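Local coordinates for protein precorrin-6y methylase (Rhodobacter capsulatus, PDB 3NJR) that forms the C-terminal domain of the precorrin-6Y C5,15-methyltransferase of cobalamin biosynthesis and binds S-adenosyl-L-homocysteine, the spent form of its methyl donor, at residues Gln37-Lys40 / Ser41-Ala45; Asp88-Glu91 / Asn92-Lys95. All coordinates share one frame; numbering follows the deposited sequence.

Both interactions are short-range, and both reach the same S-adenosyl-L-homocysteine from places about 17 Å apart, centre to centre. Interaction 1, partly buried, is the loop-to-helix junction at the start of helix 41-51, which precedes the first strand of the sheet; interaction 2 is a surface contact within helix 87-99, between strands 79-84 and 106-110. The first works mainly through backbone groups, which take up an arginine and hold the ligand carboxylate. The second combines helical hydrogen bonds with an isoleucine pair on its sheet side and a Glu-Lys salt bridge on its outer side, and reaches the ligand ribose. They come together where Gln37 packs against Arg89.

Interaction 1: Gln37-Lys40 / Ser41-Ala45; sequences QITK and SPMRA. With SAH (S-adenosyl-L-homocysteine), chain C.
Arg44 folds back from the first turn of helix 41-51 so that its guanidinium meets the carbonyl of Thr39 with an edge and lies with one face under the carbonyl O of Lys40. Arg44 NH2 gives Thr39 O a hydrogen bond of 3.0 Å, with the acceptor 22° out of the guanidinium plane; NE adds a weak second one to the same oxygen. The other terminal nitrogen, NH1, faces elsewhere, to a salt bridge with Glu72 and a hydrogen bond to Arg27 O; these partners together fix the rotation of the guanidinium. Lys40 stands at the N-cap, and Lys40 O accepts the helical hydrogen bond from Arg44 N at 2.8 Å. This loop ahead of the first strand forms part of the cofactor pocket of a Rossmann-like, class I methyltransferase fold. The two branches of Thr39 divide the work: methyl CG2 is turned to the helix, 4.0 Å from Met43 CB, while the hydroxyl, lying beside its own backbone N (chi1 -63°), is turned to the ligand. Thr39 OG1 donates to SAH OXT at 3.0 Å and Thr39 N to SAH OXT at 3.1 Å, two bonds on one carboxylate oxygen. Gln37 continues the wall, its CG 3.7 Å from SAH CG. Pro42 packs on Leu46 of a second subunit.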
ATOM      1  N   GLN A  37      12.796  20.585   1.393  1.00 49.08           N
ATOM      2  CA  GLN A  37      13.414  19.272   1.165  1.00 48.87           C
ATOM      3  C   GLN A  37      13.567  18.381   2.417  1.00 47.90           C
ATOM      4  O   GLN A  37      14.156  17.299   2.349  1.00 48.12           O
ATOM      5  CB  GLN A  37      14.767  19.439   0.460  1.00 49.57           C
ATOM      6  CG  GLN A  37      15.272  18.187  -0.294  1.00 51.87           C
ATOM      7  CD  GLN A  37      14.194  17.534  -1.189  1.00 54.83           C
ATOM      8  OE1 GLN A  37      13.457  18.221  -1.917  1.00 54.99           O
ATOM      9  NE2 GLN A  37      14.111  16.197  -1.137  1.00 54.14           N
ATOM     10  N   ILE A  38      13.019  18.823   3.545  1.00 46.44           N
ATOM     11  CA  ILE A  38      13.131  18.118   4.831  1.00 44.64           C
ATOM     12  C   ILE A  38      12.657  16.651   4.758  1.00 43.87           C
ATOM     13  O   ILE A  38      11.825  16.326   3.922  1.00 43.56           O
ATOM     14  CB  ILE A  38      12.354  18.916   5.931  1.00 44.29           C
ATOM     15  CG1 ILE A  38      12.661  18.392   7.337  1.00 44.19           C
ATOM     16  CG2 ILE A  38      10.855  18.945   5.639  1.00 43.61           C
ATOM     17  CD1 ILE A  38      12.427  19.402   8.461  1.00 42.90           C
ATOM     18  N   THR A  39      13.208  15.775   5.608  1.00 43.06           N
ATOM     19  CA  THR A  39      12.632  14.428   5.853  1.00 42.33           C
ATOM     20  C   THR A  39      11.348  14.520   6.711  1.00 41.54           C
ATOM     21  O   THR A  39      11.358  15.130   7.775  1.00 41.29           O
ATOM     22  CB  THR A  39      13.646  13.434   6.543  1.00 42.58           C
ATOM     23  OG1 THR A  39      14.782  13.202   5.696  1.00 42.97           O
ATOM     24  CG2 THR A  39      12.985  12.081   6.860  1.00 41.38           C
ATOM     25  N   LYS A  40      10.259  13.916   6.234  1.00 40.75           N
ATOM     26  CA  LYS A  40       8.969  13.955   6.914  1.00 40.05           C
ATOM     27  C   LYS A  40       9.065  13.321   8.301  1.00 39.27           C
ATOM     28  O   LYS A  40       9.810  12.356   8.520  1.00 39.14           O
ATOM     29  CB  LYS A  40       7.893  13.238   6.092  1.00 40.67           C
ATOM     30  CG  LYS A  40       7.406  13.971   4.836  1.00 42.95           C
ATOM     31  CD  LYS A  40       6.551  15.206   5.155  1.00 47.90           C
ATOM     32  CE  LYS A  40       5.720  15.669   3.947  1.00 49.49           C
ATOM     33  NZ  LYS A  40       6.495  15.693   2.659  1.00 49.91           N
ATOM     34  N   SER A  41       8.293  13.865   9.234  1.00 37.93           N
ATOM     35  CA  SER A  41       8.423  13.507  10.637  1.00 36.43           C
ATOM     36  C   SER A  41       8.287  11.973  10.942  1.00 35.42           C
ATOM     37  O   SER A  41       9.140  11.406  11.635  1.00 34.56           O
ATOM     38  CB  SER A  41       7.519  14.418  11.477  1.00 36.18           C
ATOM     39  OG  SER A  41       7.145  13.789  12.679  1.00 35.97           O
ATOM     40  N   PRO A  42       7.256  11.289  10.385  1.00 34.49           N
ATOM     41  CA  PRO A  42       7.175   9.841  10.636  1.00 33.51           C
ATOM     42  C   PRO A  42       8.334   9.047  10.003  1.00 32.71           C
ATOM     43  O   PRO A  42       8.746   8.004  10.531  1.00 32.25           O
ATOM     44  CB  PRO A  42       5.839   9.445   9.986  1.00 33.53           C
ATOM     45  CG  PRO A  42       5.086  10.739   9.815  1.00 33.79           C
ATOM     46  CD  PRO A  42       6.150  11.741   9.518  1.00 34.17           C
ATOM     47  N   MET A  43       8.861   9.528   8.882  1.00 32.02           N
ATOM     48  CA  MET A  43       9.982   8.840   8.263  1.00 31.56           C
ATOM     49  C   MET A  43      11.240   9.085   9.092  1.00 30.64           C
ATOM     50  O   MET A  43      12.077   8.182   9.252  1.00 30.22           O
ATOM     51  CB  MET A  43      10.161   9.233   6.795  1.00 31.70           C
ATOM     52  CG  MET A  43      11.213   8.390   6.028  1.00 34.34           C
ATOM     53  SD  MET A  43      10.769   6.660   5.566  1.00 39.98           S
ATOM     54  CE  MET A  43       9.204   6.929   4.720  1.00 39.37           C
ATOM     55  N   ARG A  44      11.341  10.293   9.652  1.00 29.61           N
ATOM     56  CA  ARG A  44      12.453  10.627  10.523  1.00 29.02           C
ATOM     57  C   ARG A  44      12.466   9.764  11.784  1.00 28.66           C
ATOM     58  O   ARG A  44      13.538   9.339  12.239  1.00 28.96           O
ATOM     59  CB  ARG A  44      12.468  12.102  10.891  1.00 29.08           C
ATOM     60  CG  ARG A  44      13.862  12.614  11.124  1.00 29.09           C
ATOM     61  CD  ARG A  44      13.945  14.121  11.294  1.00 28.66           C
ATOM     62  NE  ARG A  44      12.862  14.851  10.642  1.00 29.01           N
ATOM     63  CZ  ARG A  44      11.757  15.257  11.266  1.00 29.04           C
ATOM     64  NH1 ARG A  44      11.585  14.979  12.555  1.00 29.06           N
ATOM     65  NH2 ARG A  44      10.825  15.938  10.612  1.00 27.77           N
ATOM     66  N   ALA A  45      11.291   9.475  12.332  1.00 27.38           N
ATOM     67  CA  ALA A  45      11.223   8.510  13.417  1.00 26.71           C
ATOM     68  C   ALA A  45      11.754   7.142  12.983  1.00 26.41           C
ATOM     69  O   ALA A  45      12.562   6.534  13.693  1.00 26.21           O
ATOM     70  CB  ALA A  45       9.806   8.398  13.970  1.00 26.61           C
TER
HETATM   71  N   SAH C 300      17.679  14.108   5.174  1.00 84.89           N
HETATM   72  CA  SAH C 300      17.264  15.451   4.664  1.00 84.97           C
HETATM   73  CB  SAH C 300      16.349  15.280   3.449  1.00 85.13           C
HETATM   74  CG  SAH C 300      16.924  15.929   2.184  1.00 85.54           C
HETATM   75  SD  SAH C 300      17.437  14.689   1.030  1.00 86.87           S
HETATM   76  C   SAH C 300      16.606  16.252   5.762  1.00 84.83           C
HETATM   77  O   SAH C 300      16.568  17.482   5.749  1.00 84.71           O
HETATM   78  OXT SAH C 300      16.085  15.710   6.729  1.00 84.83           O
HETATM   79  C5' SAH C 300      17.994  15.604  -0.387  1.00 84.71           C
HETATM   80  C4' SAH C 300      19.285  16.406  -0.156  1.00 83.25           C
HETATM   81  O4' SAH C 300      20.484  15.663  -0.445  1.00 82.25           O
HETATM   82  C3' SAH C 300      19.317  17.636  -1.058  1.00 82.52           C
HETATM   83  O3' SAH C 300      19.375  18.807  -0.250  1.00 82.06           O
HETATM   84  C2' SAH C 300      20.585  17.522  -1.885  1.00 81.80           C
HETATM   85  O2' SAH C 300      21.267  18.773  -2.057  1.00 81.03           O
HETATM   86  C1' SAH C 300      21.429  16.525  -1.102  1.00 81.07           C
HETATM   87  N9  SAH C 300      22.419  15.845  -1.994  1.00 79.56           N
HETATM   88  C8  SAH C 300      22.213  15.483  -3.279  1.00 79.15           C
HETATM   89  N7  SAH C 300      23.317  14.910  -3.816  1.00 78.56           N
HETATM   90  C5  SAH C 300      24.268  14.901  -2.865  1.00 78.24           C
HETATM   91  C6  SAH C 300      25.673  14.432  -2.759  1.00 77.98           C
HETATM   92  N6  SAH C 300      26.259  13.853  -3.829  1.00 77.83           N
HETATM   93  N1  SAH C 300      26.339  14.598  -1.584  1.00 77.38           N
HETATM   94  C2  SAH C 300      25.745  15.179  -0.523  1.00 77.03           C
HETATM   95  N3  SAH C 300      24.470  15.624  -0.553  1.00 77.51           N
HETATM   96  C4  SAH C 300      23.683  15.519  -1.665  1.00 78.52           C

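Interaction 2: Asp88-Glu91 / Asn92-Lys95; sequences DRIE and NIQK. With SAH (S-adenosyl-L-homocysteine), chain C.
Asp88 O lies 3.6 Å from Asn92 N one turn on, a backbone approach, while the Asp88 carboxylate turns aside to a salt bridge with Arg86. Arg89 comes next: Arg89 O takes the N-H of Ile93 N in a nearly straight bond of 3.0 Å (164° at the hydrogen), and the Arg89 side chain runs away from the helix to the ligand. There SAH O3' sits over one face of the guanidinium, 2.9 Å from Arg89 NH1, and NE is paired with Asp35, which fixes the group beside the ribose. Ile90 turns to the sheet, its CD1 4.0 Å from Ile93 CD1 as the two side chains meet obliquely. Both lean on strand 106-110, at Ala108, as befits the helix of a beta-alpha-beta crossover in a Rossmann-like methyltransferase; Ile93 also reaches Thr82 of strand 79-84. Ile90 O accepts a hydrogen bond from Gln94 N at 2.8 Å. On the exposed side, with CG anti to the backbone N (chi1 -155°), the Glu91 chain crosses the extended Lys95 chain at a slant and brings Glu91 OE2 3.6 Å from Lys95 NZ, a long salt bridge.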
ATOM      1  N   ASP A  88      22.716  27.286   0.270  1.00 45.39           N
ATOM      2  CA  ASP A  88      21.484  27.813   0.853  1.00 45.69           C
ATOM      3  C   ASP A  88      20.888  26.819   1.843  1.00 45.39           C
ATOM      4  O   ASP A  88      20.310  27.211   2.850  1.00 45.81           O
ATOM      5  CB  ASP A  88      20.465  28.269  -0.214  1.00 46.03           C
ATOM      6  CG  ASP A  88      19.740  27.107  -0.894  1.00 47.92           C
ATOM      7  OD1 ASP A  88      18.536  26.909  -0.621  1.00 49.06           O
ATOM      8  OD2 ASP A  88      20.368  26.385  -1.700  1.00 50.11           O
ATOM      9  N   ARG A  89      21.065  25.533   1.576  1.00 44.94           N
ATOM     10  CA  ARG A  89      20.583  24.498   2.492  1.00 44.35           C
ATOM     11  C   ARG A  89      21.499  24.356   3.701  1.00 43.53           C
ATOM     12  O   ARG A  89      21.029  24.131   4.825  1.00 43.35           O
ATOM     13  CB  ARG A  89      20.417  23.164   1.772  1.00 44.16           C
ATOM     14  CG  ARG A  89      19.395  23.222   0.667  1.00 45.24           C
ATOM     15  CD  ARG A  89      19.017  21.838   0.276  1.00 47.77           C
ATOM     16  NE  ARG A  89      17.636  21.721  -0.171  1.00 50.27           N
ATOM     17  CZ  ARG A  89      17.265  21.177  -1.328  1.00 52.82           C
ATOM     18  NH1 ARG A  89      18.174  20.693  -2.169  1.00 53.52           N
ATOM     19  NH2 ARG A  89      15.976  21.102  -1.646  1.00 53.59           N
ATOM     20  N   ILE A  90      22.800  24.496   3.460  1.00 42.79           N
ATOM     21  CA  ILE A  90      23.804  24.558   4.532  1.00 42.56           C
ATOM     22  C   ILE A  90      23.428  25.614   5.586  1.00 42.17           C
ATOM     23  O   ILE A  90      23.529  25.378   6.781  1.00 42.02           O
ATOM     24  CB  ILE A  90      25.226  24.811   3.940  1.00 42.56           C
ATOM     25  CG1 ILE A  90      25.859  23.484   3.489  1.00 42.33           C
ATOM     26  CG2 ILE A  90      26.128  25.623   4.909  1.00 42.48           C
ATOM     27  CD1 ILE A  90      26.664  22.757   4.558  1.00 40.91           C
ATOM     28  N   GLU A  91      22.957  26.758   5.118  1.00 41.76           N
ATOM     29  CA  GLU A  91      22.520  27.828   5.976  1.00 41.91           C
ATOM     30  C   GLU A  91      21.404  27.402   6.939  1.00 41.49           C
ATOM     31  O   GLU A  91      21.424  27.788   8.123  1.00 41.56           O
ATOM     32  CB  GLU A  91      22.055  28.980   5.110  1.00 42.19           C
ATOM     33  CG  GLU A  91      22.141  30.304   5.790  1.00 45.58           C
ATOM     34  CD  GLU A  91      21.009  31.231   5.355  1.00 51.41           C
ATOM     35  OE1 GLU A  91      20.454  31.026   4.236  1.00 52.88           O
ATOM     36  OE2 GLU A  91      20.674  32.156   6.142  1.00 53.03           O
ATOM     37  N   ASN A  92      20.445  26.618   6.431  1.00 40.76           N
ATOM     38  CA  ASN A  92      19.399  26.009   7.265  1.00 40.04           C
ATOM     39  C   ASN A  92      19.955  25.008   8.292  1.00 39.65           C
ATOM     40  O   ASN A  92      19.516  25.004   9.445  1.00 39.67           O
ATOM     41  CB  ASN A  92      18.325  25.337   6.405  1.00 40.13           C
ATOM     42  CG  ASN A  92      17.387  26.338   5.715  1.00 41.09           C
ATOM     43  OD1 ASN A  92      16.841  26.035   4.658  1.00 41.74           O
ATOM     44  ND2 ASN A  92      17.190  27.518   6.312  1.00 41.60           N
ATOM     45  N   ILE A  93      20.914  24.172   7.870  1.00 38.95           N
ATOM     46  CA  ILE A  93      21.652  23.278   8.776  1.00 38.04           C
ATOM     47  C   ILE A  93      22.296  24.116   9.865  1.00 38.48           C
ATOM     48  O   ILE A  93      22.279  23.755  11.040  1.00 38.53           O
ATOM     49  CB  ILE A  93      22.792  22.486   8.065  1.00 37.95           C
ATOM     50  CG1 ILE A  93      22.263  21.708   6.860  1.00 36.63           C
ATOM     51  CG2 ILE A  93      23.533  21.589   9.053  1.00 35.59           C
ATOM     52  CD1 ILE A  93      23.339  21.161   5.977  1.00 35.51           C
ATOM     53  N   GLN A  94      22.855  25.251   9.476  1.00 38.94           N
ATOM     54  CA  GLN A  94      23.557  26.083  10.428  1.00 39.38           C
ATOM     55  C   GLN A  94      22.600  26.638  11.476  1.00 38.97           C
ATOM     56  O   GLN A  94      22.942  26.686  12.662  1.00 38.68           O
ATOM     57  CB  GLN A  94      24.299  27.207   9.720  1.00 39.71           C
ATOM     58  CG  GLN A  94      25.625  27.485  10.379  1.00 42.61           C
ATOM     59  CD  GLN A  94      26.622  26.363  10.115  1.00 47.62           C
ATOM     60  OE1 GLN A  94      26.998  25.608  11.036  1.00 47.16           O
ATOM     61  NE2 GLN A  94      27.042  26.233   8.836  1.00 47.76           N
ATOM     62  N   LYS A  95      21.408  27.042  11.036  1.00 38.76           N
ATOM     63  CA  LYS A  95      20.401  27.567  11.946  1.00 39.02           C
ATOM     64  C   LYS A  95      19.976  26.522  12.972  1.00 39.56           C
ATOM     65  O   LYS A  95      19.789  26.843  14.156  1.00 39.72           O
ATOM     66  CB  LYS A  95      19.204  28.096  11.182  1.00 38.82           C
ATOM     67  CG  LYS A  95      19.560  29.306  10.342  1.00 39.97           C
ATOM     68  CD  LYS A  95      18.377  29.853   9.568  1.00 41.18           C
ATOM     69  CE  LYS A  95      18.771  31.113   8.808  1.00 41.81           C
ATOM     70  NZ  LYS A  95      17.656  31.552   7.911  1.00 42.80           N
TER
HETATM   71  N   SAH C 300      17.679  14.108   5.174  1.00 84.89           N
HETATM   72  CA  SAH C 300      17.264  15.451   4.664  1.00 84.97           C
HETATM   73  CB  SAH C 300      16.349  15.280   3.449  1.00 85.13           C
HETATM   74  CG  SAH C 300      16.924  15.929   2.184  1.00 85.54           C
HETATM   75  SD  SAH C 300      17.437  14.689   1.030  1.00 86.87           S
HETATM   76  C   SAH C 300      16.606  16.252   5.762  1.00 84.83           C
HETATM   77  O   SAH C 300      16.568  17.482   5.749  1.00 84.71           O
HETATM   78  OXT SAH C 300      16.085  15.710   6.729  1.00 84.83           O
HETATM   79  C5' SAH C 300      17.994  15.604  -0.387  1.00 84.71           C
HETATM   80  C4' SAH C 300      19.285  16.406  -0.156  1.00 83.25           C
HETATM   81  O4' SAH C 300      20.484  15.663  -0.445  1.00 82.25           O
HETATM   82  C3' SAH C 300      19.317  17.636  -1.058  1.00 82.52           C
HETATM   83  O3' SAH C 300      19.375  18.807  -0.250  1.00 82.06           O
HETATM   84  C2' SAH C 300      20.585  17.522  -1.885  1.00 81.80           C
HETATM   85  O2' SAH C 300      21.267  18.773  -2.057  1.00 81.03           O
HETATM   86  C1' SAH C 300      21.429  16.525  -1.102  1.00 81.07           C
HETATM   87  N9  SAH C 300      22.419  15.845  -1.994  1.00 79.56           N
HETATM   88  C8  SAH C 300      22.213  15.483  -3.279  1.00 79.15           C
HETATM   89  N7  SAH C 300      23.317  14.910  -3.816  1.00 78.56           N
HETATM   90  C5  SAH C 300      24.268  14.901  -2.865  1.00 78.24           C
HETATM   91  C6  SAH C 300      25.673  14.432  -2.759  1.00 77.98           C
HETATM   92  N6  SAH C 300      26.259  13.853  -3.829  1.00 77.83           N
HETATM   93  N1  SAH C 300      26.339  14.598  -1.584  1.00 77.38           N
HETATM   94  C2  SAH C 300      25.745  15.179  -0.523  1.00 77.03           C
HETATM   95  N3  SAH C 300      24.470  15.624  -0.553  1.00 77.51           N
HETATM   96  C4  SAH C 300      23.683  15.519  -1.665  1.00 78.52           C